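Local coordinates for protein AgaA (Rhizobium radiobacter, PDB 6HLX) that binds the opine agropinic acid as a periplasmic binding protein of an ABC transporter and so serves its import into the bacterium, at residues F465-M468 with L472-Q475; L243-K248 with E256-I261; A164-G169 with Y193-D198. One frame throughout, in Å; residues are numbered along the deposited sequence.

How the contacts relate
Contact 1 (465-468 with 472-475) and contact 2 (243-248 with 256-261) lie on opposite sides of the chain's centre, their centres about 31 Å apart, and the bound agropinic acid connects them: Phe474 of contact 1 and Gln244 of contact 2 both belong to its pocket. Contact 1 is the more central, with its centre about 11 Å from that of the chain, against about 22 Å for contact 2. Contact 3 (164-169 with 193-198) is a surface contact, its centre about 21 Å from that of contact 1 and about 37 Å from that of contact 2; the side chain of Phe195 stays about 13 Å from the ligand.

Contact 1. Residues F465-M468 with L472-Q475; sequences FTNM and LTFQ
Asn467 and Thr473 supply the polar part of this contact. Their side chains run side by side and point the same way, and Thr473 OG1 donates to Asn467 OD1 across 2.7 Å. The donor lies in the carbonyl plane on a lone pair, with a C=O...donor angle of 143°. The rotamer of Thr473 explains the bond: OG1 is anti to its own backbone N (chi1 -177°), which turns the hydroxyl to the amide. Asn467 ND2 is used as well, donating to the carbonyls of Leu234 and Gln454, so both ends of the amide are engaged and its rotation is fixed.

Met468 supplies the van der Waals part. Its CB forms the apolar pair with Leu472 CB at 3.8 Å and also lies 3.5 Å from Leu472 O. Farther along the chain, Met468 SD is 3.6 Å from Gln475 O. Tyr39 of strand 37-39 touches Met468, Leu472 and Gln475, joining this layer to the neighbouring sheet.

Backbone contact is slight: Thr473 CA approaches Met468 O at 3.5 Å as a CA-H...O contact with a bent angle of 121° at the hydrogen. Within 472-475, Gln475 N bonds to Leu472 O at 2.9 Å, as expected of a 3-10 turn.

The whole is a largely buried contact within the loop between strands 462-463 and 484-485, which folds back on a 3-10 segment that carries Phe474 into the agropinic acid pocket.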
ATOM      1  N   PHE A 465      10.569   3.378 -16.928  1.00 21.11           N
ATOM      2  CA  PHE A 465       9.826   2.777 -15.811  1.00 19.31           C
ATOM      3  C   PHE A 465      10.549   3.256 -14.551  1.00 24.19           C
ATOM      4  O   PHE A 465      11.782   3.186 -14.486  1.00 23.44           O
ATOM      5  CB  PHE A 465       9.753   1.235 -15.861  1.00 20.74           C
ATOM      6  CG  PHE A 465       8.808   0.695 -14.796  1.00 21.41           C
ATOM      7  CD1 PHE A 465       7.428   0.687 -15.002  1.00 21.87           C
ATOM      8  CD2 PHE A 465       9.297   0.257 -13.564  1.00 23.10           C
ATOM      9  CE1 PHE A 465       6.550   0.235 -14.001  1.00 23.23           C
ATOM     10  CE2 PHE A 465       8.424  -0.194 -12.566  1.00 24.72           C
ATOM     11  CZ  PHE A 465       7.056  -0.197 -12.781  1.00 23.05           C
ATOM     12  N   THR A 466       9.781   3.720 -13.557  1.00 20.92           N
ATOM     13  CA  THR A 466      10.342   4.299 -12.342  1.00 20.11           C
ATOM     14  C   THR A 466       9.873   3.548 -11.115  1.00 21.65           C
ATOM     15  O   THR A 466       8.666   3.386 -10.907  1.00 19.94           O
ATOM     16  CB  THR A 466       9.905   5.785 -12.207  1.00 25.42           C
ATOM     17  OG1 THR A 466      10.322   6.503 -13.365  1.00 24.97           O
ATOM     18  CG2 THR A 466      10.517   6.474 -10.968  1.00 23.73           C
ATOM     19  N   ASN A 467      10.832   3.148 -10.283  1.00 18.65           N
ATOM     20  CA  ASN A 467      10.529   2.562  -8.965  1.00 18.15           C
ATOM     21  C   ASN A 467      10.337   3.836  -8.102  1.00 20.66           C
ATOM     22  O   ASN A 467      11.317   4.524  -7.766  1.00 21.72           O
ATOM     23  CB  ASN A 467      11.701   1.714  -8.455  1.00 17.82           C
ATOM     24  CG  ASN A 467      11.337   0.984  -7.176  1.00 20.99           C
ATOM     25  OD1 ASN A 467      10.313   1.276  -6.545  1.00 20.25           O
ATOM     26  ND2 ASN A 467      12.159   0.023  -6.785  1.00 20.10           N
ATOM     27  N   MET A 468       9.072   4.217  -7.872  1.00 17.47           N
ATOM     28  CA  MET A 468       8.713   5.508  -7.271  1.00 17.59           C
ATOM     29  C   MET A 468       9.219   5.649  -5.828  1.00 22.15           C
ATOM     30  O   MET A 468       9.455   4.646  -5.144  1.00 21.20           O
ATOM     31  CB  MET A 468       7.228   5.821  -7.457  1.00 18.87           C
ATOM     32  CG  MET A 468       6.958   6.236  -8.941  1.00 21.48           C
ATOM     33  SD  MET A 468       5.207   6.293  -9.401  1.00 23.95           S
ATOM     34  CE  MET A 468       4.560   7.447  -8.186  1.00 21.40           C
ATOM     35  N   LEU A 472       6.150   5.542  -2.012  1.00 18.41           N
ATOM     36  CA  LEU A 472       5.378   5.450  -3.264  1.00 18.84           C
ATOM     37  C   LEU A 472       5.725   4.227  -4.096  1.00 20.69           C
ATOM     38  O   LEU A 472       5.155   4.050  -5.186  1.00 19.94           O
ATOM     39  CB  LEU A 472       5.567   6.720  -4.116  1.00 19.04           C
ATOM     40  CG  LEU A 472       5.015   7.986  -3.496  1.00 23.28           C
ATOM     41  CD1 LEU A 472       5.364   9.160  -4.326  1.00 22.50           C
ATOM     42  CD2 LEU A 472       3.507   7.890  -3.330  1.00 23.67           C
ATOM     43  N   THR A 473       6.641   3.356  -3.607  1.00 17.26           N
ATOM     44  CA  THR A 473       7.069   2.211  -4.435  1.00 17.47           C
ATOM     45  C   THR A 473       5.910   1.319  -4.914  1.00 19.49           C
ATOM     46  O   THR A 473       5.945   0.870  -6.068  1.00 19.31           O
ATOM     47  CB  THR A 473       8.182   1.388  -3.765  1.00 20.25           C
ATOM     48  OG1 THR A 473       8.605   0.338  -4.657  1.00 19.31           O
ATOM     49  CG2 THR A 473       7.757   0.792  -2.413  1.00 18.69           C
ATOM     50  N   PHE A 474       4.883   1.085  -4.084  1.00 17.75           N
ATOM     51  CA  PHE A 474       3.765   0.221  -4.511  1.00 16.77           C
ATOM     52  C   PHE A 474       2.880   0.847  -5.615  1.00 21.45           C
ATOM     53  O   PHE A 474       2.016   0.155  -6.168  1.00 20.45           O
ATOM     54  CB  PHE A 474       2.912  -0.235  -3.325  1.00 18.64           C
ATOM     55  CG  PHE A 474       3.578  -1.137  -2.304  1.00 19.08           C
ATOM     56  CD1 PHE A 474       4.775  -1.795  -2.596  1.00 20.64           C
ATOM     57  CD2 PHE A 474       2.977  -1.376  -1.069  1.00 20.89           C
ATOM     58  CE1 PHE A 474       5.362  -2.665  -1.664  1.00 21.78           C
ATOM     59  CE2 PHE A 474       3.585  -2.224  -0.125  1.00 21.96           C
ATOM     60  CZ  PHE A 474       4.769  -2.859  -0.428  1.00 20.20           C
ATOM     61  N   GLN A 475       3.075   2.163  -5.888  1.00 18.38           N
ATOM     62  CA  GLN A 475       2.335   2.875  -6.942  1.00 18.11           C
ATOM     63  C   GLN A 475       3.163   2.999  -8.217  1.00 21.34           C
ATOM     64  O   GLN A 475       2.749   3.706  -9.144  1.00 20.97           O
ATOM     65  CB  GLN A 475       1.905   4.270  -6.467  1.00 19.51           C
ATOM     66  CG  GLN A 475       0.936   4.197  -5.283  1.00 21.89           C
ATOM     67  CD  GLN A 475       0.307   5.536  -5.017  1.00 26.07           C
ATOM     68  OE1 GLN A 475       0.343   6.420  -5.862  1.00 26.87           O
ATOM     69  NE2 GLN A 475      -0.274   5.698  -3.836  1.00 24.33           N
TER

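Contact 2. Residues L243-K248 with E256-I261; sequences LQFNTK and EVRQAI. With G9Z (agropinic acid), chain E.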
ATOM      1  N   LEU A 243       4.495  -6.181  12.651  1.00 18.97           N
ATOM      2  CA  LEU A 243       3.326  -6.983  13.001  1.00 19.14           C
ATOM      3  C   LEU A 243       2.124  -6.100  13.261  1.00 22.28           C
ATOM      4  O   LEU A 243       2.256  -5.047  13.893  1.00 21.89           O
ATOM      5  CB  LEU A 243       3.611  -7.790  14.295  1.00 19.74           C
ATOM      6  CG  LEU A 243       4.631  -8.937  14.202  1.00 22.87           C
ATOM      7  CD1 LEU A 243       5.063  -9.374  15.593  1.00 23.46           C
ATOM      8  CD2 LEU A 243       4.029 -10.160  13.449  1.00 23.34           C
ATOM      9  N   GLN A 244       0.956  -6.592  12.849  1.00 18.66           N
ATOM     10  CA  GLN A 244      -0.366  -6.041  13.154  1.00 18.48           C
ATOM     11  C   GLN A 244      -0.990  -7.063  14.089  1.00 21.53           C
ATOM     12  O   GLN A 244      -0.862  -8.272  13.852  1.00 20.85           O
ATOM     13  CB  GLN A 244      -1.231  -5.910  11.886  1.00 18.83           C
ATOM     14  CG  GLN A 244      -0.776  -4.774  11.000  1.00 18.01           C
ATOM     15  CD  GLN A 244      -1.253  -4.942   9.593  1.00 22.22           C
ATOM     16  OE1 GLN A 244      -0.462  -5.300   8.720  1.00 22.28           O
ATOM     17  NE2 GLN A 244      -2.552  -4.726   9.340  1.00 19.86           N
ATOM     18  N   PHE A 245      -1.646  -6.588  15.144  1.00 17.82           N
ATOM     19  CA  PHE A 245      -2.262  -7.450  16.162  1.00 18.17           C
ATOM     20  C   PHE A 245      -3.775  -7.295  16.190  1.00 22.35           C
ATOM     21  O   PHE A 245      -4.275  -6.157  16.221  1.00 21.84           O
ATOM     22  CB  PHE A 245      -1.730  -7.059  17.565  1.00 20.62           C
ATOM     23  CG  PHE A 245      -0.229  -7.155  17.734  1.00 21.61           C
ATOM     24  CD1 PHE A 245       0.589  -6.074  17.446  1.00 22.47           C
ATOM     25  CD2 PHE A 245       0.363  -8.325  18.187  1.00 22.68           C
ATOM     26  CE1 PHE A 245       1.977  -6.158  17.620  1.00 22.53           C
ATOM     27  CE2 PHE A 245       1.749  -8.411  18.344  1.00 24.65           C
ATOM     28  CZ  PHE A 245       2.549  -7.338  18.021  1.00 22.56           C
ATOM     29  N   ASN A 246      -4.507  -8.413  16.287  1.00 20.44           N
ATOM     30  CA  ASN A 246      -5.945  -8.314  16.487  1.00 20.96           C
ATOM     31  C   ASN A 246      -6.120  -8.129  17.997  1.00 22.88           C
ATOM     32  O   ASN A 246      -5.884  -9.071  18.782  1.00 22.06           O
ATOM     33  CB  ASN A 246      -6.663  -9.572  16.018  1.00 21.66           C
ATOM     34  CG  ASN A 246      -8.151  -9.466  16.110  1.00 28.08           C
ATOM     35  OD1 ASN A 246      -8.691  -8.741  16.950  1.00 25.89           O
ATOM     36  ND2 ASN A 246      -8.855 -10.181  15.232  1.00 25.26           N
ATOM     37  N   THR A 247      -6.541  -6.922  18.405  1.00 21.29           N
ATOM     38  CA  THR A 247      -6.662  -6.595  19.830  1.00 22.49           C
ATOM     39  C   THR A 247      -7.847  -7.291  20.535  1.00 26.82           C
ATOM     40  O   THR A 247      -7.964  -7.176  21.774  1.00 27.02           O
ATOM     41  CB  THR A 247      -6.651  -5.088  20.071  1.00 27.13           C
ATOM     42  OG1 THR A 247      -7.866  -4.530  19.590  1.00 27.79           O
ATOM     43  CG2 THR A 247      -5.416  -4.391  19.487  1.00 23.43           C
ATOM     44  N   LYS A 248      -8.672  -8.064  19.794  1.00 24.73           N
ATOM     45  CA  LYS A 248      -9.729  -8.902  20.411  1.00 26.58           C
ATOM     46  C   LYS A 248      -9.130 -10.220  20.924  1.00 31.08           C
ATOM     47  O   LYS A 248      -9.761 -10.914  21.730  1.00 31.48           O
ATOM     48  CB  LYS A 248     -10.927  -9.135  19.479  1.00 29.32           C
ATOM     49  CG  LYS A 248     -11.840  -7.923  19.422  1.00 40.25           C
ATOM     50  CD  LYS A 248     -13.144  -8.189  18.692  1.00 46.26           C
ATOM     51  CE  LYS A 248     -14.138  -7.081  18.966  1.00 56.09           C
ATOM     52  NZ  LYS A 248     -15.384  -7.243  18.172  1.00 67.30           N
ATOM     53  N   GLU A 256       1.868  -4.245  27.289  0.50 24.33           N
ATOM     54  CA  GLU A 256       3.034  -4.986  27.794  0.50 23.97           C
ATOM     55  C   GLU A 256       3.344  -6.241  26.970  0.50 27.15           C
ATOM     56  O   GLU A 256       4.516  -6.609  26.841  0.50 27.46           O
ATOM     57  CB  GLU A 256       2.874  -5.335  29.278  0.50 25.61           C
ATOM     58  CG  GLU A 256       2.942  -4.128  30.203  0.50 28.29           C
ATOM     59  CD  GLU A 256       2.588  -4.390  31.656  0.50 46.05           C
ATOM     60  OE1 GLU A 256       3.065  -3.626  32.524  0.50 43.11           O
ATOM     61  OE2 GLU A 256       1.832  -5.351  31.931  0.50 33.36           O
ATOM     62  N   VAL A 257       2.305  -6.894  26.404  1.00 23.34           N
ATOM     63  CA  VAL A 257       2.499  -8.092  25.564  1.00 23.36           C
ATOM     64  C   VAL A 257       3.073  -7.665  24.202  1.00 26.17           C
ATOM     65  O   VAL A 257       4.003  -8.305  23.681  1.00 25.05           O
ATOM     66  CB  VAL A 257       1.205  -8.949  25.413  1.00 25.98           C
ATOM     67  CG1 VAL A 257       1.340 -10.020  24.320  1.00 25.16           C
ATOM     68  CG2 VAL A 257       0.803  -9.586  26.750  1.00 25.83           C
ATOM     69  N   ARG A 258       2.513  -6.589  23.621  1.00 23.21           N
ATOM     70  CA  ARG A 258       2.979  -6.110  22.320  1.00 22.05           C
ATOM     71  C   ARG A 258       4.433  -5.634  22.441  1.00 26.28           C
ATOM     72  O   ARG A 258       5.260  -6.009  21.611  1.00 26.15           O
ATOM     73  CB  ARG A 258       2.039  -5.022  21.769  1.00 24.47           C
ATOM     74  CG  ARG A 258       0.582  -5.525  21.684  1.00 24.59           C
ATOM     75  CD  ARG A 258      -0.311  -4.552  20.936  1.00 23.31           C
ATOM     76  NE  ARG A 258      -0.508  -3.295  21.660  1.00 23.20           N
ATOM     77  CZ  ARG A 258      -1.670  -2.872  22.142  1.00 28.72           C
ATOM     78  NH1 ARG A 258      -1.761  -1.682  22.716  1.00 23.94           N
ATOM     79  NH2 ARG A 258      -2.749  -3.647  22.072  1.00 23.38           N
ATOM     80  N   GLN A 259       4.764  -4.915  23.541  1.00 23.91           N
ATOM     81  CA  GLN A 259       6.142  -4.479  23.820  1.00 23.86           C
ATOM     82  C   GLN A 259       7.050  -5.680  24.059  1.00 28.35           C
ATOM     83  O   GLN A 259       8.176  -5.669  23.562  1.00 27.12           O
ATOM     84  CB  GLN A 259       6.220  -3.519  25.026  1.00 25.31           C
ATOM     85  CG  GLN A 259       5.623  -2.134  24.758  1.00 28.56           C
ATOM     86  CD  GLN A 259       6.365  -1.023  25.486  1.00 41.25           C
ATOM     87  OE1 GLN A 259       7.356  -1.241  26.171  1.00 37.21           O
ATOM     88  NE2 GLN A 259       5.931   0.205  25.322  1.00 29.51           N
ATOM     89  N   ALA A 260       6.577  -6.733  24.799  1.00 26.73           N
ATOM     90  CA  ALA A 260       7.396  -7.946  25.015  1.00 27.03           C
ATOM     91  C   ALA A 260       7.853  -8.525  23.668  1.00 29.88           C
ATOM     92  O   ALA A 260       9.023  -8.850  23.513  1.00 29.02           O
ATOM     93  CB  ALA A 260       6.623  -9.003  25.800  1.00 28.04           C
ATOM     94  N   ILE A 261       6.941  -8.598  22.687  1.00 25.15           N
ATOM     95  CA  ILE A 261       7.248  -9.078  21.332  1.00 24.72           C
ATOM     96  C   ILE A 261       8.295  -8.179  20.645  1.00 28.21           C
ATOM     97  O   ILE A 261       9.235  -8.704  20.050  1.00 28.41           O
ATOM     98  CB  ILE A 261       5.956  -9.258  20.528  1.00 26.42           C
ATOM     99  CG1 ILE A 261       5.174 -10.458  21.117  1.00 26.56           C
ATOM    100  CG2 ILE A 261       6.273  -9.480  19.045  1.00 26.89           C
ATOM    101  CD1 ILE A 261       3.759 -10.588  20.634  1.00 30.32           C
TER
HETATM  102  OAM G9Z E 604       0.725  -6.979  -1.911  1.00 19.83           O
HETATM  103  CAB G9Z E 604       1.614  -7.467  -1.198  1.00 20.73           C
HETATM  104  CAC G9Z E 604       2.199  -8.723  -1.461  1.00 21.35           C
HETATM  105  CB  G9Z E 604       3.271  -8.940  -0.349  1.00 20.86           C
HETATM  106  CA  G9Z E 604       3.075  -7.787   0.621  1.00 19.50           C
HETATM  107  C   G9Z E 604       4.312  -7.116   0.882  1.00 21.29           C
HETATM  108  O   G9Z E 604       4.696  -6.218   0.083  1.00 20.70           O
HETATM  109  N   G9Z E 604       2.034  -6.931  -0.037  1.00 18.24           N
HETATM  110  CAG G9Z E 604       1.596  -5.577   0.480  1.00 18.29           C
HETATM  111  CAH G9Z E 604       0.588  -5.744   1.618  1.00 20.27           C
HETATM  112  OAP G9Z E 604       1.274  -6.400   2.684  1.00 20.84           O
HETATM  113  CAI G9Z E 604       0.025  -4.407   2.110  1.00 20.24           C
HETATM  114  OAQ G9Z E 604      -0.281  -3.573   0.963  1.00 19.16           O
HETATM  115  CAJ G9Z E 604      -1.307  -4.600   2.909  1.00 19.85           C
HETATM  116  OAR G9Z E 604      -1.797  -3.317   3.343  1.00 20.34           O
HETATM  117  CAK G9Z E 604      -1.259  -5.587   4.101  1.00 19.14           C
HETATM  118  OAT G9Z E 604      -2.601  -5.870   4.544  1.00 20.09           O
HETATM  119  CAL G9Z E 604      -0.373  -5.087   5.252  1.00 19.08           C
HETATM  120  OAS G9Z E 604      -0.263  -6.108   6.268  1.00 20.39           O
HETATM  121  OXT G9Z E 604       4.980  -7.482   1.887  1.00 20.87           O
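Phe245 on strand 240-245 packs against Arg258 and Ile261 of helix 255-264, a strand-to-helix layer in one α/β lobe of this periplasmic binding protein. The short segments 243-245 and 256-261 run nearly antiparallel, at 162°, with their axes 11.1 Å apart.

In the first shell the aliphatic part of Arg258 lies over one face of the Phe245 ring. Arg258 CG stands 4.2 Å from the ring centroid and only 7° off the normal, the geometry of a CH-pi contact, while Arg258 CD lies 3.9 Å from Phe245 CD1. Ile261 meets the same ring at its edge, with its CD1 3.7 Å from Phe245 CE2. The other branch of the isoleucine serves a second partner: Ile261 CG2 touches Leu243 CD1 at 3.7 Å, the two side chains crossing at about a right angle. Thr247 adds its methyl, CG2 lying 3.8 Å from Arg258 NH2.

The next shell fixes the arginine. Its chain bends at chi3 (-68°) after passing the ring, and the guanidinium donates from NH2 to Phe252 O and from NH1 to Leu443 O, so this buried charged group is held by backbone carbonyls. Thr247 OG1 is bonded to Pro406 O, and Phe252 also meets Phe245 edge-to-face.

Farther out, the strand alternates its sides. Between Leu243 and Phe245, which point to the helix, Gln244 points to the pocket, where its NE2 is held by the carbonyls of Thr402 and Asn404 and its OE1 accepts a bond of 2.6 Å from OAS of agropinic acid.

Contact 3. Residues A164-G169 with Y193-D198; sequences AGWTRG and YVFYSD. With EDO (1,2-ethanediol), chain Y.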
ATOM      1  N   ALA A 164      -8.117  -5.119 -21.924  1.00 22.80           N
ATOM      2  CA  ALA A 164      -8.373  -5.875 -23.154  1.00 24.46           C
ATOM      3  C   ALA A 164      -8.793  -7.318 -22.885  1.00 30.45           C
ATOM      4  O   ALA A 164      -9.625  -7.852 -23.624  1.00 34.24           O
ATOM      5  CB  ALA A 164      -7.189  -5.802 -24.098  1.00 25.92           C
ATOM      6  N   GLY A 165      -8.331  -7.893 -21.785  1.00 23.97           N
ATOM      7  CA  GLY A 165      -8.721  -9.254 -21.425  1.00 23.72           C
ATOM      8  C   GLY A 165      -7.978  -9.775 -20.221  1.00 26.03           C
ATOM      9  O   GLY A 165      -6.919  -9.251 -19.856  1.00 25.97           O
ATOM     10  N   TRP A 166      -8.545 -10.806 -19.593  1.00 22.66           N
ATOM     11  CA  TRP A 166      -7.927 -11.442 -18.447  1.00 21.49           C
ATOM     12  C   TRP A 166      -8.039 -12.954 -18.650  1.00 25.89           C
ATOM     13  O   TRP A 166      -9.148 -13.489 -18.700  1.00 25.38           O
ATOM     14  CB  TRP A 166      -8.655 -11.013 -17.169  1.00 20.22           C
ATOM     15  CG  TRP A 166      -8.099 -11.482 -15.843  1.00 20.49           C
ATOM     16  CD1 TRP A 166      -7.192 -12.480 -15.604  1.00 23.12           C
ATOM     17  CD2 TRP A 166      -8.399 -10.895 -14.570  1.00 20.06           C
ATOM     18  NE1 TRP A 166      -6.946 -12.575 -14.240  1.00 22.50           N
ATOM     19  CE2 TRP A 166      -7.682 -11.616 -13.587  1.00 23.62           C
ATOM     20  CE3 TRP A 166      -9.207  -9.815 -14.166  1.00 21.74           C
ATOM     21  CZ2 TRP A 166      -7.744 -11.281 -12.220  1.00 23.03           C
ATOM     22  CZ3 TRP A 166      -9.306  -9.515 -12.811  1.00 22.38           C
ATOM     23  CH2 TRP A 166      -8.590 -10.251 -11.853  1.00 22.92           C
ATOM     24  N   THR A 167      -6.902 -13.624 -18.822  1.00 22.22           N
ATOM     25  CA  THR A 167      -6.889 -15.087 -18.915  1.00 21.72           C
ATOM     26  C   THR A 167      -6.573 -15.568 -17.502  1.00 24.05           C
ATOM     27  O   THR A 167      -5.442 -15.386 -17.034  1.00 22.33           O
ATOM     28  CB  THR A 167      -5.866 -15.550 -19.959  1.00 27.26           C
ATOM     29  OG1 THR A 167      -6.304 -15.064 -21.232  1.00 29.50           O
ATOM     30  CG2 THR A 167      -5.740 -17.085 -20.009  1.00 29.58           C
ATOM     31  N   ARG A 168      -7.556 -16.181 -16.822  1.00 22.68           N
ATOM     32  CA  ARG A 168      -7.390 -16.645 -15.432  1.00 23.22           C
ATOM     33  C   ARG A 168      -6.160 -17.536 -15.303  1.00 25.99           C
ATOM     34  O   ARG A 168      -5.972 -18.442 -16.125  1.00 25.55           O
ATOM     35  CB  ARG A 168      -8.662 -17.378 -14.910  1.00 27.58           C
ATOM     36  CG  ARG A 168      -9.975 -16.566 -15.054  1.00 43.97           C
ATOM     37  CD  ARG A 168     -10.218 -15.527 -13.977  1.00 55.91           C
ATOM     38  NE  ARG A 168     -11.017 -14.387 -14.437  1.00 61.22           N
ATOM     39  CZ  ARG A 168     -11.290 -13.315 -13.694  1.00 72.96           C
ATOM     40  NH1 ARG A 168     -12.025 -12.326 -14.188  1.00 61.22           N
ATOM     41  NH2 ARG A 168     -10.833 -13.226 -12.450  1.00 55.16           N
ATOM     42  N   GLY A 169      -5.332 -17.241 -14.303  1.00 23.01           N
ATOM     43  CA  GLY A 169      -4.102 -17.981 -14.029  1.00 22.80           C
ATOM     44  C   GLY A 169      -2.945 -17.660 -14.960  1.00 26.03           C
ATOM     45  O   GLY A 169      -1.878 -18.263 -14.832  1.00 26.99           O
ATOM     46  N   TYR A 193       0.403  -8.191 -18.436  1.00 18.40           N
ATOM     47  CA  TYR A 193       0.781  -8.393 -17.022  1.00 18.89           C
ATOM     48  C   TYR A 193       0.655  -9.894 -16.776  1.00 22.08           C
ATOM     49  O   TYR A 193      -0.462 -10.393 -16.686  1.00 21.68           O
ATOM     50  CB  TYR A 193      -0.148  -7.585 -16.087  1.00 19.55           C
ATOM     51  CG  TYR A 193       0.069  -6.093 -16.202  1.00 18.99           C
ATOM     52  CD1 TYR A 193       1.070  -5.452 -15.470  1.00 18.86           C
ATOM     53  CD2 TYR A 193      -0.723  -5.318 -17.046  1.00 20.38           C
ATOM     54  CE1 TYR A 193       1.294  -4.079 -15.599  1.00 20.20           C
ATOM     55  CE2 TYR A 193      -0.521  -3.940 -17.167  1.00 21.30           C
ATOM     56  CZ  TYR A 193       0.511  -3.332 -16.467  1.00 22.37           C
ATOM     57  OH  TYR A 193       0.722  -1.982 -16.630  1.00 22.44           O
ATOM     58  N   VAL A 194       1.779 -10.603 -16.717  1.00 18.62           N
ATOM     59  CA  VAL A 194       1.844 -12.071 -16.608  1.00 18.15           C
ATOM     60  C   VAL A 194       2.091 -12.448 -15.146  1.00 21.57           C
ATOM     61  O   VAL A 194       2.967 -11.885 -14.495  1.00 21.71           O
ATOM     62  CB  VAL A 194       2.943 -12.631 -17.541  1.00 22.24           C
ATOM     63  CG1 VAL A 194       2.918 -14.165 -17.555  1.00 22.15           C
ATOM     64  CG2 VAL A 194       2.803 -12.076 -18.973  1.00 22.92           C
ATOM     65  N   PHE A 195       1.350 -13.411 -14.652  1.00 17.38           N
ATOM     66  CA  PHE A 195       1.413 -13.778 -13.232  1.00 17.46           C
ATOM     67  C   PHE A 195       2.451 -14.839 -12.954  1.00 22.80           C
ATOM     68  O   PHE A 195       2.336 -15.958 -13.472  1.00 23.95           O
ATOM     69  CB  PHE A 195       0.029 -14.278 -12.773  1.00 19.11           C
ATOM     70  CG  PHE A 195      -1.133 -13.440 -13.285  1.00 19.31           C
ATOM     71  CD1 PHE A 195      -1.108 -12.051 -13.191  1.00 21.14           C
ATOM     72  CD2 PHE A 195      -2.277 -14.045 -13.782  1.00 21.91           C
ATOM     73  CE1 PHE A 195      -2.176 -11.280 -13.660  1.00 20.91           C
ATOM     74  CE2 PHE A 195      -3.365 -13.275 -14.227  1.00 24.06           C
ATOM     75  CZ  PHE A 195      -3.302 -11.902 -14.173  1.00 21.47           C
ATOM     76  N   TYR A 196       3.447 -14.500 -12.120  1.00 20.79           N
ATOM     77  CA  TYR A 196       4.488 -15.448 -11.690  1.00 21.12           C
ATOM     78  C   TYR A 196       4.491 -15.525 -10.163  1.00 24.09           C
ATOM     79  O   TYR A 196       5.225 -14.769  -9.515  1.00 22.85           O
ATOM     80  CB  TYR A 196       5.869 -15.023 -12.200  1.00 22.61           C
ATOM     81  CG  TYR A 196       6.054 -15.158 -13.690  1.00 22.58           C
ATOM     82  CD1 TYR A 196       6.514 -16.348 -14.252  1.00 24.50           C
ATOM     83  CD2 TYR A 196       5.847 -14.075 -14.536  1.00 22.93           C
ATOM     84  CE1 TYR A 196       6.714 -16.468 -15.628  1.00 24.88           C
ATOM     85  CE2 TYR A 196       6.063 -14.177 -15.908  1.00 24.89           C
ATOM     86  CZ  TYR A 196       6.474 -15.382 -16.453  1.00 28.62           C
ATOM     87  OH  TYR A 196       6.681 -15.476 -17.815  1.00 31.66           O
ATOM     88  N   SER A 197       3.659 -16.425  -9.587  1.00 20.20           N
ATOM     89  CA  SER A 197       3.549 -16.553  -8.136  0.50 20.06           C
ATOM     90  C   SER A 197       4.781 -17.176  -7.468  1.00 23.45           C
ATOM     91  O   SER A 197       5.037 -16.901  -6.294  1.00 23.00           O
ATOM     92  CB  SER A 197       2.276 -17.301  -7.767  0.50 23.79           C
ATOM     93  OG  SER A 197       1.204 -16.548  -8.310  0.50 27.07           O
ATOM     94  N   ASP A 198       5.541 -18.012  -8.198  1.00 20.42           N
ATOM     95  CA  ASP A 198       6.761 -18.596  -7.637  1.00 19.62           C
ATOM     96  C   ASP A 198       7.881 -17.584  -8.021  1.00 23.98           C
ATOM     97  O   ASP A 198       8.119 -17.377  -9.218  1.00 22.65           O
ATOM     98  CB  ASP A 198       7.028 -19.992  -8.230  1.00 22.06           C
ATOM     99  CG  ASP A 198       8.385 -20.540  -7.823  1.00 32.10           C
ATOM    100  OD1 ASP A 198       9.406 -20.012  -8.310  1.00 32.17           O
ATOM    101  OD2 ASP A 198       8.427 -21.477  -7.000  1.00 33.17           O
TER
HETATM  102  C1  EDO Y 624     -10.468 -16.893 -19.230  1.00 48.85           C
HETATM  103  O1  EDO Y 624     -10.105 -16.584 -17.924  1.00 42.72           O
HETATM  104  C2  EDO Y 624      -9.683 -18.147 -19.529  1.00 50.44           C
HETATM  105  O2  EDO Y 624     -10.205 -19.186 -18.735  1.00 51.54           O
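Trp166 and Phe195 cross at about a right angle as side chains, but their rings meet obliquely. The five-membered ring of Trp166 and the Phe195 ring are inclined at 66° with centroids 5.6 Å apart. The touching atoms are at the pyrrole corner of the indole: Trp166 NE1 lies 3.6 Å from Phe195 CE2, and Phe195 CZ is almost as near.

The Trp166 rotamer and the backbone of Phe195 bring the rings together. Trp166 CG is anti to the backbone N (chi1 -175°), carrying the indole toward the other strand, while the CB of Phe195 already points to segment 164-169. The indole N-H is bonded to Glu11 OE1, and the same oxygen accepts from Gly169 N, so one carboxylate oxygen ties the indole to the backbone of the connection between strands 161-167 and 171-176.

The Phe195 ring is also bordered by that connection. Gly169 C sits at its edge, near its plane, 3.9 Å from Phe195 CD2, and Thr167 O approaches Phe195 CE2 obliquely at 4.1 Å. Gly169 has a positive phi of 77°, a conformation that favours glycine. Behind the indole, Arg168 lays its guanidinium over a face of Trp166, with NH2 3.6 Å above the plane and offset toward the rim.

Strands 161-167 and 190-195 are not neighbours in their mixed sheet: strand 171-176 runs between them, antiparallel to both, and its Ile172 touches both Trp166 and Phe195. The two aromatics thus meet across the middle strand, beside the loop of Glu11 and Pro12 and just before helix 199-207, at the edge of the sheet formed by strand 161-167.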